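Local coordinates for protein ribonucleoside-diphosphate reductase (Pseudomonas aeruginosa, PDB 5IM3) that probably supplies DNA precursors by reducing ribonucleoside diphosphates to deoxyribonucleotides, under allosteric control by nucleotides such as dATP, at residues P259-K264 with R315-Q320. Sequence-based numbering, arbitrary orientation.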
loop_
_atom_site.group_PDB
_atom_site.type_symbol
_atom_site.label_atom_id
_atom_site.label_comp_id
_atom_site.label_asym_id
_atom_site.label_seq_id
_atom_site.Cartn_x
_atom_site.Cartn_y
_atom_site.Cartn_z
ATOM N N PRO A 259 -33.111 -44.154 -43.473
ATOM C CA PRO A 259 -32.412 -45.348 -43.977
ATOM C C PRO A 259 -31.217 -45.010 -44.845
ATOM O O PRO A 259 -30.209 -45.727 -44.802
ATOM C CB PRO A 259 -33.504 -46.090 -44.763
ATOM C CG PRO A 259 -34.483 -45.049 -45.136
ATOM C CD PRO A 259 -34.489 -44.071 -43.989
ATOM N N ALA A 260 -31.292 -43.932 -45.629
ATOM C CA ALA A 260 -30.128 -43.496 -46.394
ATOM C C ALA A 260 -29.000 -43.068 -45.469
ATOM O O ALA A 260 -27.820 -43.284 -45.772
ATOM C CB ALA A 260 -30.509 -42.350 -47.331
ATOM N N TYR A 261 -29.341 -42.458 -44.332
ATOM C CA TYR A 261 -28.318 -42.011 -43.395
ATOM C C TYR A 261 -27.619 -43.199 -42.746
ATOM O O TYR A 261 -26.386 -43.235 -42.660
ATOM C CB TYR A 261 -28.943 -41.106 -42.333
ATOM C CG TYR A 261 -28.055 -40.880 -41.134
ATOM C CD1 TYR A 261 -27.046 -39.928 -41.164
ATOM C CD2 TYR A 261 -28.225 -41.619 -39.973
ATOM C CE1 TYR A 261 -26.227 -39.722 -40.069
ATOM C CE2 TYR A 261 -27.412 -41.421 -38.874
ATOM C CZ TYR A 261 -26.417 -40.470 -38.927
ATOM O OH TYR A 261 -25.608 -40.268 -37.834
ATOM N N ILE A 262 -28.392 -44.185 -42.289
ATOM C CA ILE A 262 -27.805 -45.344 -41.622
ATOM C C ILE A 262 -26.911 -46.120 -42.579
ATOM O O ILE A 262 -25.842 -46.607 -42.194
ATOM C CB ILE A 262 -28.912 -46.239 -41.036
ATOM C CG1 ILE A 262 -29.706 -45.476 -39.967
ATOM C CG2 ILE A 262 -28.318 -47.525 -40.462
ATOM C CD1 ILE A 262 -28.896 -45.095 -38.742
ATOM N N GLU A 263 -27.334 -46.258 -43.836
ATOM C CA GLU A 263 -26.550 -47.031 -44.794
ATOM C C GLU A 263 -25.203 -46.371 -45.057
ATOM O O GLU A 263 -24.159 -47.034 -45.037
ATOM C CB GLU A 263 -27.332 -47.208 -46.097
ATOM C CG GLU A 263 -26.705 -48.211 -47.057
ATOM C CD GLU A 263 -27.611 -48.555 -48.227
ATOM O OE1 GLU A 263 -28.702 -47.954 -48.345
ATOM O OE2 GLU A 263 -27.232 -49.436 -49.031
ATOM N N LYS A 264 -25.202 -45.056 -45.300
ATOM C CA LYS A 264 -23.937 -44.357 -45.506
ATOM C C LYS A 264 -23.145 -44.238 -44.212
ATOM O O LYS A 264 -21.909 -44.272 -44.240
ATOM C CB LYS A 264 -24.184 -42.969 -46.104
ATOM C CG LYS A 264 -24.514 -42.966 -47.594
ATOM C CD LYS A 264 -23.393 -43.583 -48.429
ATOM C CE LYS A 264 -23.639 -43.420 -49.922
ATOM N NZ LYS A 264 -23.481 -42.007 -50.360
ATOM N N ARG A 315 -21.709 -32.181 -43.140
ATOM C CA ARG A 315 -22.655 -32.738 -42.182
ATOM C C ARG A 315 -23.806 -33.390 -42.938
ATOM O O ARG A 315 -24.532 -32.715 -43.676
ATOM C CB ARG A 315 -23.183 -31.651 -41.248
ATOM C CG ARG A 315 -22.321 -31.390 -40.020
ATOM C CD ARG A 315 -20.965 -30.814 -40.384
ATOM N NE ARG A 315 -20.256 -30.322 -39.205
ATOM C CZ ARG A 315 -18.960 -30.025 -39.177
ATOM N NH1 ARG A 315 -18.214 -30.175 -40.265
ATOM N NH2 ARG A 315 -18.406 -29.582 -38.053
ATOM N N PHE A 316 -23.974 -34.702 -42.761
ATOM C CA PHE A 316 -25.086 -35.418 -43.376
ATOM C C PHE A 316 -26.014 -36.034 -42.333
ATOM O O PHE A 316 -26.742 -36.982 -42.641
ATOM C CB PHE A 316 -24.575 -36.482 -44.351
ATOM C CG PHE A 316 -23.796 -37.593 -43.703
ATOM C CD1 PHE A 316 -22.446 -37.446 -43.425
ATOM C CD2 PHE A 316 -24.410 -38.797 -43.394
ATOM C CE1 PHE A 316 -21.729 -38.473 -42.838
ATOM C CE2 PHE A 316 -23.698 -39.826 -42.808
ATOM C CZ PHE A 316 -22.356 -39.665 -42.530
ATOM N N GLU A 317 -26.019 -35.499 -41.112
ATOM C CA GLU A 317 -26.932 -35.928 -40.056
ATOM C C GLU A 317 -27.823 -34.750 -39.680
ATOM O O GLU A 317 -27.337 -33.743 -39.152
ATOM C CB GLU A 317 -26.162 -36.442 -38.841
ATOM C CG GLU A 317 -27.042 -37.043 -37.758
ATOM C CD GLU A 317 -26.239 -37.657 -36.627
ATOM O OE1 GLU A 317 -25.209 -37.065 -36.232
ATOM O OE2 GLU A 317 -26.637 -38.735 -36.136
ATOM N N LEU A 318 -29.124 -34.878 -39.948
ATOM C CA LEU A 318 -30.082 -33.830 -39.628
ATOM C C LEU A 318 -30.529 -33.925 -38.172
ATOM O O LEU A 318 -30.423 -34.984 -37.547
ATOM C CB LEU A 318 -31.287 -33.920 -40.561
ATOM C CG LEU A 318 -31.037 -33.377 -41.972
ATOM C CD1 LEU A 318 -32.146 -33.775 -42.930
ATOM C CD2 LEU A 318 -30.888 -31.860 -41.935
ATOM N N PRO A 319 -31.048 -32.830 -37.607
ATOM C CA PRO A 319 -31.260 -32.803 -36.146
ATOM C C PRO A 319 -32.145 -33.923 -35.620
ATOM O O PRO A 319 -31.787 -34.568 -34.628
ATOM C CB PRO A 319 -31.884 -31.418 -35.917
ATOM C CG PRO A 319 -31.418 -30.597 -37.064
ATOM C CD PRO A 319 -31.384 -31.539 -38.233
ATOM N N GLN A 320 -33.302 -34.166 -36.239
ATOM C CA GLN A 320 -34.180 -35.217 -35.735
ATOM C C GLN A 320 -33.580 -36.599 -35.947
ATOM O O GLN A 320 -33.859 -37.519 -35.171
ATOM C CB GLN A 320 -35.555 -35.130 -36.399
ATOM C CG GLN A 320 -36.281 -33.820 -36.145
ATOM C CD GLN A 320 -36.371 -33.479 -34.665
ATOM O OE1 GLN A 320 -36.927 -34.239 -33.874
ATOM N NE2 GLN A 320 -35.806 -32.336 -34.284
#
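A single tyrosine of helix 250-267, Y261, makes a buried contact with F316 and E317 in the loop that leads into helix 319-330, a loop within the region assigned to the all-alpha domain of the reductase large chain and away from the dATP sites. The backbones stay well apart, the closest CA atoms being those of Y261 and E317 at 7.1 Å, and side chains bridge the distance. In Y261, CG stands anti to the backbone N (chi1 165°), which carries the ring off the helix and over to the loop. Along one edge, near the ring plane, CD1 of Y261 lies 3.3 Å from the carbonyl O of F316. The same CD1 is 3.6 Å from CD2 of the F316 ring; with centroids 5.6 Å apart and planes inclined at 45°, the two rings meet obliquely. F316 also stacks on F238 of helix 219-239, so it has a second aromatic neighbour.

Further out, CE1 of Y261 rests against the aliphatic part of E317, 3.5 Å from CB. The extended glutamate chain crosses the ring at a slant and brings its carboxylate to the phenol, with the ring and carboxylate planes 22° apart. Y261 OH donates to OE2 of E317 over 2.5 Å, a bond that is short yet weak in geometry. The stronger partner of OE2 is R325 of helix 319-330, through a salt bridge to NE, while OE1 accepts the backbone N of I309. Both oxygens of this buried carboxylate are thus satisfied, and the nearby arginine would probably help keep it ionised. Y261 thereby anchors helix 250-267 to the loop ending at L318, the N-cap residue of helix 319-330: helix-to-loop packing by a tyrosine whose hydroxyl meets a buried Glu-Arg salt bridge.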